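Local structure of CdnC (Chryseobacterium gregarium DSM 19109, 7MGV) at residues Trp93-Ala97 with Tyr142-Asp146; Leu290-Asp296 with Arg347-Arg351; Met21-Leu25 with Gly47-Ile51; Val55-Leu60 with Asn99-Ile104. The protein is an ATP-grasp ligase that installs omega-ester macrocycles, single and bicyclic, in the core of a ribosomally made precursor peptide. All blocks are in the same frame, centred on the assembly; numbering follows the deposited sequence.

From the N terminus, interaction 3 comes first: it closes a beta-alpha-beta unit by pairing strand 22-28 with strand 48-54. The chain runs straight on into 55-60, which opens interaction 4 and meets 99-104 after strands 63-69, 72-78, 83-85 and 91-94. Interaction 1 starts at 93-97, inside the loop of interaction 4, and closes at 142-146, so these two cross. They touch where Ala-97 meets Val-55. Interaction 1 also joins interaction 3 through the neighbouring strands 91-94 and 22-28. Interaction 2 follows in series and binds the end of helix 280-293 to the C-terminal segment. Its Tyr-293 packs on Leu-145 of interaction 1.

Interaction 1: Trp93-Ala97 with Tyr142-Asp146; sequences WYRRA and YRRLD
At the C-terminal end of strand 91-94, in the parallel sheet of the MvdD-type pre-ATP-grasp domain, Tyr-94 and Arg-96 meet Tyr-142 and Asp-146 from around the C-terminal end of helix 139-145. The Tyr-142 hydroxyl donates to the backbone O of Tyr-94, with OH and O 2.6 Å apart. The ring of Tyr-142 also turns its edge to the face of Tyr-94 in an offset edge-to-face pair, planes at 64°. Arg-96 is stretched out, with CG anti to the backbone N (chi1 -172°), and this lays its chain along Tyr-142. Its CB sits over the face of that ring, a CH-pi contact, while CB of Tyr-142 covers one face of the guanidinium. The guanidinium then meets Asp-146 end-on, one nitrogen to each oxygen and nearly coplanar. A methionine in place of Arg-96 would probably leave the Asp-146 carboxylate without this charged mate and free to turn. Nearby, Arg-143 forms a cation-pi pair with Phe-125 of the second subunit. In the salt bridge NH1 of Arg-96 lies 2.8 Å from OD1 of Asp-146, and the N-H points almost straight at it, at 174°.

Interaction 2: Leu290-Asp296 with Arg347-Arg351; sequences LDVYHVD and RRDNR
Arg-348 reaches between two aspartates of the 290-296 segment and forms a salt-bridge network with both. Its NE pairs with OD1 of Asp-291, though the 2.5 Å separation is doubtfully short, and NH2 adds a weak bond there. On the other edge, NH1 meets OD1 of Asp-296 at 2.8 Å, nearly along the C-O axis. Asp-296 also takes the backbone N of Arg-348 on the syn lone pair of OD2, at 2.9 Å. CB of Leu-290 lies over the centre of one guanidinium face. A leucine in place of Arg-348 would probably leave Asp-291 and Asp-296 as two acids close together without the cation between them. The helix 280-293 ends here in a Schellman motif, with His-294 at positive phi as its C-prime residue. The imidazole has CG anti to the backbone N (chi1 -156°), and its face takes CB of Arg-348 in a CH-pi contact. NE2 of His-294 donates to O of Asp-349 at 2.8 Å, from above the carbonyl plane. A water donates to both the His-294 O and the Arg-348 O. Further out, Tyr-134 OH bonds to OD2 of Asp-296, and Gly-242 O accepts from NH1 of Arg-348.

Interaction 3: Met21-Leu25 with Gly47-Ile51; sequences MNKIL and GCEVI
Lys-23 and Glu-49 leave their strands on the same face and run side by side, but by different torsions. Lys-23 has CG anti to the carbonyl carbon (chi1 -68°), whereas Glu-49 has CG anti to the backbone N (chi1 -173°) and is extended beyond it. The carboxylate therefore lies alongside the lysine's methylenes, with OE1 of Glu-49 3.3 Å from CG of Lys-23. The ammonium goes elsewhere: NZ of Lys-23 forms a salt bridge with Asp-88 and a hydrogen bond with Ser-85 O. CD of Lys-23 also touches CD1 of Ile-51 at 3.8 Å. Further along this face, CD1 of Leu-25 packs on CG2 of Ile-51 at 3.7 Å, the two side chains crossing at a slant. The other face carries Ile-24, Cys-48 and Val-50. There CD1 of Ile-24 lies 4.0 Å from CB of Cys-48, and helix 35-46 packs over this side through Ile-43. Between the strands, N of Glu-49 donates to O of Asn-22 at 2.6 Å. Ile-24 uses both its polar backbone atoms: its N donates to O of Glu-49 at 2.7 Å, and its O accepts from N of Ile-51 at 2.9 Å. The short strand segments run at 30° to each other. Gly-47 ends helix 35-46 in a Schellman motif just before strand 48-54. This is the parallel pairing of a beta-alpha-beta crossover, at the border of the four-stranded parallel sheet.

Interaction 4: Val55-Leu60 with Asn99-Ile104; sequences VDEYPL and NIGHGI
Asp-56 and Tyr-58 offer their carbonyls to a type II beta turn, Gly-101 to Ile-104, where two loops of the pre-ATP-grasp domain meet beyond the strands 48-54 and 91-94. The Asp-56 O accepts from N of His-102 at 3.1 Å, with the donor in the carbonyl plane. The Tyr-58 O takes a weak bond from N of Gly-101, 2.9 Å long but bent to 128°. CA of Gly-101 also lies near that oxygen, 3.1 Å away. The turn's own bond, N of Ile-104 to O of Gly-101, is weak. Both carboxylate oxygens of Asp-56 are bonded outside the contact, OD2 to the Thr-30 hydroxyl. CB of Asp-56 lies 3.4 Å from O of Asn-99. Around these polar atoms the loops pack by apolar groups. CG2 of Val-55 touches CG2 of Ile-100 at 3.5 Å. A cis peptide precedes Pro-59, whose CG touches CD1 of Ile-104 at 3.7 Å. The backbone angles of Gly-103 would by themselves jam a CB against the carbonyl O of His-102, and it would also clash with CD2 of Leu-60. Leu-220 of the second subunit packs on Leu-60, and Tyr-221 of the same subunit on Ile-104. CD1 of Leu-60 lies 3.6 Å from CD1 of Ile-104.

Interaction 1: Trp93-Ala97 with Tyr142-Asp146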
loop_
_atom_site.group_PDB
_atom_site.type_symbol
_atom_site.label_atom_id
_atom_site.label_comp_id
_atom_site.label_asym_id
_atom_site.label_seq_id
_atom_site.Cartn_x
_atom_site.Cartn_y
_atom_site.Cartn_z
ATOM N N TRP A 93 12.844 9.593 7.903
ATOM C CA TRP A 93 12.888 9.783 6.455
ATOM C C TRP A 93 12.959 8.399 5.822
ATOM O O TRP A 93 14.019 7.765 5.812
ATOM C CB TRP A 93 14.070 10.651 6.033
ATOM C CG TRP A 93 14.140 10.857 4.547
ATOM C CD1 TRP A 93 13.106 10.778 3.660
ATOM C CD2 TRP A 93 15.305 11.171 3.775
ATOM N NE1 TRP A 93 13.554 11.023 2.386
ATOM C CE2 TRP A 93 14.900 11.268 2.429
ATOM C CE3 TRP A 93 16.652 11.381 4.091
ATOM C CZ2 TRP A 93 15.792 11.566 1.400
ATOM C CZ3 TRP A 93 17.535 11.675 3.068
ATOM C CH2 TRP A 93 17.101 11.765 1.739
ATOM N N TYR A 94 11.831 7.933 5.299
ATOM C CA TYR A 94 11.740 6.617 4.674
ATOM C C TYR A 94 11.888 6.794 3.168
ATOM O O TYR A 94 10.936 7.163 2.476
ATOM C CB TYR A 94 10.424 5.936 5.037
ATOM C CG TYR A 94 10.148 4.658 4.272
ATOM C CD1 TYR A 94 11.165 3.754 3.992
ATOM C CD2 TYR A 94 8.866 4.356 3.833
ATOM C CE1 TYR A 94 10.914 2.590 3.293
ATOM C CE2 TYR A 94 8.606 3.194 3.134
ATOM C CZ TYR A 94 9.632 2.314 2.867
ATOM O OH TYR A 94 9.375 1.157 2.171
ATOM N N ARG A 95 13.093 6.542 2.664
ATOM C CA ARG A 95 13.294 6.386 1.232
ATOM C C ARG A 95 12.832 4.992 0.835
ATOM O O ARG A 95 13.281 3.997 1.415
ATOM C CB ARG A 95 14.762 6.602 0.870
ATOM C CG ARG A 95 15.381 7.825 1.530
ATOM C CD ARG A 95 16.727 8.172 0.917
ATOM N NE ARG A 95 16.808 7.785 -0.489
ATOM C CZ ARG A 95 17.245 8.583 -1.458
ATOM N NH1 ARG A 95 17.641 9.816 -1.176
ATOM N NH2 ARG A 95 17.286 8.147 -2.709
ATOM N N ARG A 96 11.926 4.924 -0.144
ATOM C CA ARG A 96 11.195 3.691 -0.419
ATOM C C ARG A 96 12.136 2.517 -0.652
ATOM O O ARG A 96 13.102 2.614 -1.413
ATOM C CB ARG A 96 10.277 3.872 -1.629
ATOM C CG ARG A 96 9.343 2.688 -1.838
ATOM C CD ARG A 96 8.260 2.971 -2.861
ATOM N NE ARG A 96 7.110 2.094 -2.662
ATOM C CZ ARG A 96 6.033 2.080 -3.440
ATOM N NH1 ARG A 96 5.956 2.894 -4.482
ATOM N NH2 ARG A 96 5.035 1.247 -3.177
ATOM N N ALA A 97 11.841 1.405 0.016
ATOM C CA ALA A 97 12.676 0.218 -0.065
ATOM C C ALA A 97 12.299 -0.624 -1.274
ATOM O O ALA A 97 11.118 -0.824 -1.569
ATOM C CB ALA A 97 12.543 -0.614 1.210
ATOM N N TYR A 142 3.265 5.853 0.017
ATOM C CA TYR A 142 3.873 5.384 -1.223
ATOM C C TYR A 142 2.915 4.491 -1.999
ATOM O O TYR A 142 2.874 4.531 -3.234
ATOM C CB TYR A 142 5.174 4.643 -0.922
ATOM C CG TYR A 142 6.318 5.549 -0.526
ATOM C CD1 TYR A 142 6.540 6.748 -1.188
ATOM C CD2 TYR A 142 7.176 5.205 0.511
ATOM C CE1 TYR A 142 7.586 7.580 -0.831
ATOM C CE2 TYR A 142 8.223 6.030 0.876
ATOM C CZ TYR A 142 8.424 7.217 0.202
ATOM O OH TYR A 142 9.463 8.041 0.563
ATOM N N ARG A 143 2.131 3.676 -1.288
ATOM C CA ARG A 143 1.153 2.824 -1.954
ATOM C C ARG A 143 0.050 3.652 -2.599
ATOM O O ARG A 143 -0.419 3.326 -3.695
ATOM C CB ARG A 143 0.570 1.822 -0.958
ATOM C CG ARG A 143 -0.483 0.896 -1.546
ATOM C CD ARG A 143 0.047 0.134 -2.753
ATOM N NE ARG A 143 -1.001 -0.647 -3.401
ATOM C CZ ARG A 143 -1.347 -1.879 -3.039
ATOM N NH1 ARG A 143 -0.724 -2.474 -2.030
ATOM N NH2 ARG A 143 -2.315 -2.516 -3.684
ATOM N N ARG A 144 -0.377 4.730 -1.933
ATOM C CA ARG A 144 -1.361 5.623 -2.535
ATOM C C ARG A 144 -0.801 6.294 -3.782
ATOM O O ARG A 144 -1.514 6.464 -4.777
ATOM C CB ARG A 144 -1.817 6.684 -1.534
ATOM C CG ARG A 144 -2.994 7.499 -2.052
ATOM C CD ARG A 144 -3.160 8.830 -1.344
ATOM N NE ARG A 144 -4.157 9.655 -2.025
ATOM C CZ ARG A 144 -4.617 10.815 -1.569
ATOM N NH1 ARG A 144 -4.178 11.304 -0.417
ATOM N NH2 ARG A 144 -5.525 11.485 -2.266
ATOM N N LEU A 145 0.475 6.684 -3.748
ATOM C CA LEU A 145 1.070 7.347 -4.903
ATOM C C LEU A 145 1.335 6.397 -6.066
ATOM O O LEU A 145 1.648 6.869 -7.165
ATOM C CB LEU A 145 2.367 8.048 -4.498
ATOM C CG LEU A 145 2.235 9.548 -4.219
ATOM C CD1 LEU A 145 1.612 10.257 -5.411
ATOM C CD2 LEU A 145 1.419 9.795 -2.963
ATOM N N ASP A 146 1.217 5.081 -5.860
ATOM C CA ASP A 146 1.367 4.137 -6.963
ATOM C C ASP A 146 0.235 4.245 -7.979
ATOM O O ASP A 146 0.372 3.737 -9.097
ATOM C CB ASP A 146 1.446 2.704 -6.430
ATOM C CG ASP A 146 2.785 2.392 -5.784
ATOM O OD1 ASP A 146 3.802 2.986 -6.204
ATOM O OD2 ASP A 146 2.822 1.549 -4.862
#

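Interaction 2: Leu290-Asp296 with Arg347-Arg351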
loop_
_atom_site.group_PDB
_atom_site.type_symbol
_atom_site.label_atom_id
_atom_site.label_comp_id
_atom_site.label_asym_id
_atom_site.label_seq_id
_atom_site.Cartn_x
_atom_site.Cartn_y
_atom_site.Cartn_z
ATOM N N LEU A 290 1.170 18.959 -3.875
ATOM C CA LEU A 290 1.760 18.411 -2.657
ATOM C C LEU A 290 0.864 18.644 -1.444
ATOM O O LEU A 290 0.857 17.830 -0.513
ATOM C CB LEU A 290 3.149 19.001 -2.420
ATOM C CG LEU A 290 4.263 18.258 -3.162
ATOM C CD1 LEU A 290 4.596 18.953 -4.476
ATOM C CD2 LEU A 290 5.499 18.109 -2.292
ATOM N N ASP A 291 0.101 19.741 -1.438
ATOM C CA ASP A 291 -0.840 19.987 -0.350
ATOM C C ASP A 291 -1.976 18.972 -0.362
ATOM O O ASP A 291 -2.379 18.468 0.693
ATOM C CB ASP A 291 -1.400 21.406 -0.452
ATOM C CG ASP A 291 -0.399 22.464 -0.031
ATOM O OD1 ASP A 291 0.643 22.101 0.555
ATOM O OD2 ASP A 291 -0.654 23.659 -0.291
ATOM N N VAL A 292 -2.511 18.675 -1.547
ATOM C CA VAL A 292 -3.594 17.703 -1.662
ATOM C C VAL A 292 -3.124 16.332 -1.203
ATOM O O VAL A 292 -3.840 15.621 -0.485
ATOM C CB VAL A 292 -4.132 17.664 -3.105
ATOM C CG1 VAL A 292 -5.040 16.459 -3.302
ATOM C CG2 VAL A 292 -4.872 18.952 -3.436
ATOM N N TYR A 293 -1.911 15.939 -1.598
ATOM C CA TYR A 293 -1.391 14.653 -1.147
ATOM C C TYR A 293 -0.933 14.678 0.308
ATOM O O TYR A 293 -0.835 13.613 0.927
ATOM C CB TYR A 293 -0.235 14.205 -2.043
ATOM C CG TYR A 293 -0.688 13.463 -3.276
ATOM C CD1 TYR A 293 -1.240 12.192 -3.181
ATOM C CD2 TYR A 293 -0.572 14.034 -4.537
ATOM C CE1 TYR A 293 -1.657 11.509 -4.305
ATOM C CE2 TYR A 293 -0.987 13.359 -5.667
ATOM C CZ TYR A 293 -1.529 12.097 -5.545
ATOM O OH TYR A 293 -1.944 11.420 -6.667
ATOM N N HIS A 294 -0.667 15.863 0.862
ATOM C CA HIS A 294 -0.129 16.017 2.216
ATOM C C HIS A 294 1.188 15.257 2.375
ATOM O O HIS A 294 1.391 14.503 3.329
ATOM C CB HIS A 294 -1.145 15.588 3.278
ATOM C CG HIS A 294 -0.920 16.227 4.614
ATOM N ND1 HIS A 294 -1.041 17.585 4.818
ATOM C CD2 HIS A 294 -0.575 15.697 5.811
ATOM C CE1 HIS A 294 -0.783 17.863 6.084
ATOM N NE2 HIS A 294 -0.498 16.735 6.708
ATOM N N VAL A 295 2.088 15.461 1.416
ATOM C CA VAL A 295 3.450 14.954 1.484
ATOM C C VAL A 295 4.395 16.136 1.326
ATOM O O VAL A 295 4.040 17.178 0.772
ATOM C CB VAL A 295 3.738 13.881 0.414
ATOM C CG1 VAL A 295 2.755 12.742 0.541
ATOM C CG2 VAL A 295 3.681 14.489 -0.979
ATOM N N ASP A 296 5.618 15.963 1.825
ATOM C CA ASP A 296 6.608 17.031 1.805
ATOM C C ASP A 296 7.745 16.770 0.828
ATOM O O ASP A 296 8.726 17.520 0.822
ATOM C CB ASP A 296 7.161 17.264 3.209
ATOM C CG ASP A 296 6.344 18.270 3.994
ATOM O OD1 ASP A 296 5.684 19.120 3.359
ATOM O OD2 ASP A 296 6.361 18.213 5.242
ATOM N N ARG A 347 6.551 22.624 7.309
ATOM C CA ARG A 347 6.177 21.250 7.017
ATOM C C ARG A 347 4.672 21.132 6.828
ATOM O O ARG A 347 3.891 21.946 7.328
ATOM C CB ARG A 347 6.597 20.297 8.141
ATOM C CG ARG A 347 8.008 20.473 8.643
ATOM C CD ARG A 347 8.238 19.580 9.845
ATOM N NE ARG A 347 9.593 19.052 9.868
ATOM C CZ ARG A 347 10.064 18.242 10.808
ATOM N NH1 ARG A 347 9.288 17.862 11.814
ATOM N NH2 ARG A 347 11.316 17.816 10.739
ATOM N N ARG A 348 4.280 20.093 6.095
ATOM C CA ARG A 348 2.908 19.591 6.128
ATOM C C ARG A 348 2.882 18.531 7.220
ATOM O O ARG A 348 3.200 17.363 6.992
ATOM C CB ARG A 348 2.488 19.041 4.771
ATOM C CG ARG A 348 2.401 20.100 3.685
ATOM C CD ARG A 348 2.393 19.479 2.301
ATOM N NE ARG A 348 2.419 20.490 1.249
ATOM C CZ ARG A 348 3.529 20.945 0.677
ATOM N NH1 ARG A 348 4.711 20.478 1.054
ATOM N NH2 ARG A 348 3.457 21.868 -0.274
ATOM N N ASP A 349 2.519 18.958 8.428
ATOM C CA ASP A 349 2.624 18.104 9.606
ATOM C C ASP A 349 1.773 16.852 9.445
ATOM O O ASP A 349 0.558 16.938 9.243
ATOM C CB ASP A 349 2.201 18.883 10.850
ATOM C CG ASP A 349 2.604 18.194 12.136
ATOM O OD1 ASP A 349 3.796 17.852 12.279
ATOM O OD2 ASP A 349 1.731 17.997 13.007
ATOM N N ASN A 350 2.417 15.687 9.534
ATOM C CA ASN A 350 1.740 14.404 9.382
ATOM C C ASN A 350 1.947 13.500 10.592
ATOM O O ASN A 350 1.866 12.275 10.467
ATOM C CB ASN A 350 2.201 13.699 8.102
ATOM C CG ASN A 350 3.699 13.429 8.082
ATOM O OD1 ASN A 350 4.398 13.631 9.076
ATOM N ND2 ASN A 350 4.197 12.967 6.941
ATOM N N ARG A 351 2.224 14.080 11.758
ATOM C CA ARG A 351 2.382 13.277 12.962
ATOM C C ARG A 351 1.074 12.575 13.299
ATOM O O ARG A 351 -0.010 13.151 13.176
ATOM C CB ARG A 351 2.827 14.151 14.133
ATOM C CG ARG A 351 4.234 14.711 13.993
ATOM C CD ARG A 351 4.528 15.726 15.083
ATOM N NE ARG A 351 3.576 16.832 15.065
ATOM C CZ ARG A 351 3.542 17.804 15.970
ATOM N NH1 ARG A 351 4.410 17.812 16.972
ATOM N NH2 ARG A 351 2.639 18.771 15.875
HETATM O O HOH W 1 3.406 15.128 5.033
#

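Interaction 3: Met21-Leu25 with Gly47-Ile51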
loop_
_atom_site.group_PDB
_atom_site.type_symbol
_atom_site.label_atom_id
_atom_site.label_comp_id
_atom_site.label_asym_id
_atom_site.label_seq_id
_atom_site.Cartn_x
_atom_site.Cartn_y
_atom_site.Cartn_z
ATOM N N MET A 21 21.410 16.149 19.567
ATOM C CA MET A 21 20.514 15.518 20.530
ATOM C C MET A 21 19.284 14.945 19.832
ATOM O O MET A 21 18.863 13.823 20.120
ATOM C CB MET A 21 20.095 16.521 21.608
ATOM C CG MET A 21 20.089 15.956 23.022
ATOM S SD MET A 21 18.944 14.579 23.235
ATOM C CE MET A 21 17.394 15.350 22.773
ATOM N N ASN A 22 18.708 15.722 18.917
ATOM C CA ASN A 22 17.543 15.264 18.173
ATOM C C ASN A 22 17.944 14.169 17.191
ATOM O O ASN A 22 18.869 14.345 16.392
ATOM C CB ASN A 22 16.893 16.432 17.433
ATOM C CG ASN A 22 15.632 16.922 18.117
ATOM O OD1 ASN A 22 15.440 16.712 19.314
ATOM N ND2 ASN A 22 14.766 17.582 17.358
ATOM N N LYS A 23 17.247 13.039 17.255
ATOM C CA LYS A 23 17.574 11.871 16.450
ATOM C C LYS A 23 16.661 11.790 15.234
ATOM O O LYS A 23 15.447 11.987 15.339
ATOM C CB LYS A 23 17.455 10.592 17.281
ATOM C CG LYS A 23 18.503 10.475 18.374
ATOM C CD LYS A 23 18.407 9.143 19.095
ATOM C CE LYS A 23 17.175 9.086 19.980
ATOM N NZ LYS A 23 17.101 7.807 20.736
ATOM N N ILE A 24 17.256 11.495 14.080
ATOM C CA ILE A 24 16.546 11.434 12.808
ATOM C C ILE A 24 16.816 10.071 12.185
ATOM O O ILE A 24 17.954 9.776 11.798
ATOM C CB ILE A 24 16.965 12.561 11.856
ATOM C CG1 ILE A 24 16.590 13.921 12.447
ATOM C CG2 ILE A 24 16.330 12.366 10.485
ATOM C CD1 ILE A 24 16.933 15.088 11.555
ATOM N N LEU A 25 15.778 9.245 12.086
ATOM C CA LEU A 25 15.902 7.936 11.462
ATOM C C LEU A 25 15.825 8.069 9.946
ATOM O O LEU A 25 14.935 8.743 9.418
ATOM C CB LEU A 25 14.806 7.000 11.967
ATOM C CG LEU A 25 14.886 5.551 11.489
ATOM C CD1 LEU A 25 16.078 4.840 12.112
ATOM C CD2 LEU A 25 13.592 4.814 11.797
ATOM N N GLY A 47 22.727 20.277 13.847
ATOM C CA GLY A 47 22.749 19.936 15.253
ATOM C C GLY A 47 21.918 18.737 15.636
ATOM O O GLY A 47 21.529 18.623 16.804
ATOM N N CYS A 48 21.629 17.841 14.698
ATOM C CA CYS A 48 20.836 16.653 14.969
ATOM C C CYS A 48 21.649 15.402 14.665
ATOM O O CYS A 48 22.653 15.443 13.949
ATOM C CB CYS A 48 19.537 16.654 14.154
ATOM S SG CYS A 48 18.458 18.073 14.470
ATOM N N GLU A 49 21.200 14.285 15.227
ATOM C CA GLU A 49 21.848 12.996 15.041
ATOM C C GLU A 49 21.108 12.191 13.981
ATOM O O GLU A 49 19.876 12.216 13.913
ATOM C CB GLU A 49 21.895 12.211 16.355
ATOM C CG GLU A 49 22.707 10.927 16.278
ATOM C CD GLU A 49 22.400 9.966 17.410
ATOM O OE1 GLU A 49 21.784 10.393 18.408
ATOM O OE2 GLU A 49 22.773 8.778 17.297
ATOM N N VAL A 50 21.871 11.480 13.154
ATOM C CA VAL A 50 21.330 10.640 12.092
ATOM C C VAL A 50 21.495 9.184 12.502
ATOM O O VAL A 50 22.594 8.759 12.878
ATOM C CB VAL A 50 22.027 10.914 10.748
ATOM C CG1 VAL A 50 21.807 9.756 9.788
ATOM C CG2 VAL A 50 21.523 12.210 10.142
ATOM N N ILE A 51 20.405 8.425 12.435
ATOM C CA ILE A 51 20.425 6.984 12.655
ATOM C C ILE A 51 20.134 6.313 11.321
ATOM O O ILE A 51 19.046 6.484 10.756
ATOM C CB ILE A 51 19.413 6.553 13.726
ATOM C CG1 ILE A 51 19.756 7.196 15.071
ATOM C CG2 ILE A 51 19.387 5.038 13.853
ATOM C CD1 ILE A 51 18.813 6.809 16.187
#

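Interaction 4: Val55-Leu60 with Asn99-Ile104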
loop_
_atom_site.group_PDB
_atom_site.type_symbol
_atom_site.label_atom_id
_atom_site.label_comp_id
_atom_site.label_asym_id
_atom_site.label_seq_id
_atom_site.Cartn_x
_atom_site.Cartn_y
_atom_site.Cartn_z
ATOM N N VAL A 55 18.091 -1.063 4.842
ATOM C CA VAL A 55 16.942 -1.958 4.841
ATOM C C VAL A 55 17.252 -3.319 4.229
ATOM O O VAL A 55 16.574 -4.302 4.554
ATOM C CB VAL A 55 15.773 -1.262 4.120
ATOM C CG1 VAL A 55 15.840 -1.478 2.614
ATOM C CG2 VAL A 55 14.456 -1.712 4.691
ATOM N N ASP A 56 18.259 -3.412 3.357
ATOM C CA ASP A 56 18.635 -4.709 2.808
ATOM C C ASP A 56 19.301 -5.596 3.849
ATOM O O ASP A 56 19.304 -6.822 3.690
ATOM C CB ASP A 56 19.564 -4.528 1.606
ATOM C CG ASP A 56 20.734 -3.612 1.905
ATOM O OD1 ASP A 56 20.582 -2.703 2.748
ATOM O OD2 ASP A 56 21.806 -3.802 1.292
ATOM N N GLU A 57 19.855 -5.008 4.907
ATOM C CA GLU A 57 20.511 -5.769 5.960
ATOM C C GLU A 57 19.543 -6.272 7.022
ATOM O O GLU A 57 19.990 -6.858 8.014
ATOM C CB GLU A 57 21.603 -4.923 6.618
ATOM C CG GLU A 57 22.540 -4.219 5.649
ATOM C CD GLU A 57 23.567 -5.144 5.011
ATOM O OE1 GLU A 57 24.776 -4.885 5.194
ATOM O OE2 GLU A 57 23.185 -6.111 4.319
ATOM N N TYR A 58 18.237 -6.055 6.847
ATOM C CA TYR A 58 17.222 -6.589 7.747
ATOM C C TYR A 58 16.575 -7.804 7.106
ATOM O O TYR A 58 16.217 -7.746 5.922
ATOM C CB TYR A 58 16.159 -5.532 8.047
ATOM C CG TYR A 58 14.998 -6.036 8.878
ATOM C CD1 TYR A 58 15.104 -6.145 10.259
ATOM C CD2 TYR A 58 13.795 -6.398 8.283
ATOM C CE1 TYR A 58 14.048 -6.607 11.022
ATOM C CE2 TYR A 58 12.733 -6.860 9.040
ATOM C CZ TYR A 58 12.866 -6.963 10.407
ATOM O OH TYR A 58 11.812 -7.420 11.163
ATOM N N PRO A 59 16.388 -8.918 7.833
ATOM C CA PRO A 59 16.671 -9.089 9.258
ATOM C C PRO A 59 18.025 -9.730 9.548
ATOM O O PRO A 59 18.312 -10.047 10.702
ATOM C CB PRO A 59 15.546 -10.016 9.700
ATOM C CG PRO A 59 15.388 -10.933 8.520
ATOM C CD PRO A 59 15.732 -10.116 7.279
ATOM N N LEU A 60 18.844 -9.915 8.512
ATOM C CA LEU A 60 20.082 -10.672 8.675
ATOM C C LEU A 60 21.094 -9.913 9.527
ATOM O O LEU A 60 21.542 -10.409 10.567
ATOM C CB LEU A 60 20.672 -11.015 7.305
ATOM C CG LEU A 60 21.129 -12.466 7.132
ATOM C CD1 LEU A 60 20.001 -13.432 7.470
ATOM C CD2 LEU A 60 21.640 -12.711 5.719
ATOM N N ASN A 99 14.632 -3.527 -1.894
ATOM C CA ASN A 99 15.330 -4.791 -1.668
ATOM C C ASN A 99 15.525 -4.955 -0.163
ATOM O O ASN A 99 16.435 -4.355 0.416
ATOM C CB ASN A 99 16.658 -4.828 -2.408
ATOM C CG ASN A 99 17.526 -5.996 -1.984
ATOM O OD1 ASN A 99 18.683 -5.819 -1.604
ATOM N ND2 ASN A 99 16.966 -7.199 -2.041
ATOM N N ILE A 100 14.668 -5.759 0.455
ATOM C CA ILE A 100 14.797 -6.106 1.860
ATOM C C ILE A 100 15.066 -7.601 1.957
ATOM O O ILE A 100 14.845 -8.364 1.011
ATOM C CB ILE A 100 13.545 -5.720 2.667
ATOM C CG1 ILE A 100 12.331 -6.471 2.134
ATOM C CG2 ILE A 100 13.292 -4.225 2.580
ATOM C CD1 ILE A 100 11.256 -6.646 3.152
ATOM N N GLY A 101 15.551 -8.020 3.122
ATOM C CA GLY A 101 15.817 -9.432 3.345
ATOM C C GLY A 101 16.911 -10.012 2.476
ATOM O O GLY A 101 16.766 -11.132 1.970
ATOM N N HIS A 102 18.003 -9.276 2.281
ATOM C CA HIS A 102 19.116 -9.793 1.500
ATOM C C HIS A 102 19.784 -10.944 2.241
ATOM O O HIS A 102 20.115 -10.826 3.425
ATOM C CB HIS A 102 20.128 -8.688 1.208
ATOM C CG HIS A 102 21.230 -9.109 0.286
ATOM N ND1 HIS A 102 22.437 -9.594 0.741
ATOM C CD2 HIS A 102 21.304 -9.124 -1.066
ATOM C CE1 HIS A 102 23.208 -9.886 -0.291
ATOM N NE2 HIS A 102 22.544 -9.612 -1.399
ATOM N N GLY A 103 19.974 -12.062 1.542
ATOM C CA GLY A 103 20.592 -13.236 2.113
ATOM C C GLY A 103 19.627 -14.257 2.678
ATOM O O GLY A 103 20.037 -15.393 2.940
ATOM N N ILE A 104 18.358 -13.889 2.872
ATOM C CA ILE A 104 17.386 -14.819 3.442
ATOM C C ILE A 104 17.142 -15.993 2.505
ATOM O O ILE A 104 16.869 -17.113 2.955
ATOM C CB ILE A 104 16.077 -14.071 3.776
ATOM C CG1 ILE A 104 16.334 -13.005 4.842
ATOM C CG2 ILE A 104 14.998 -15.033 4.250
ATOM C CD1 ILE A 104 16.580 -13.574 6.220
#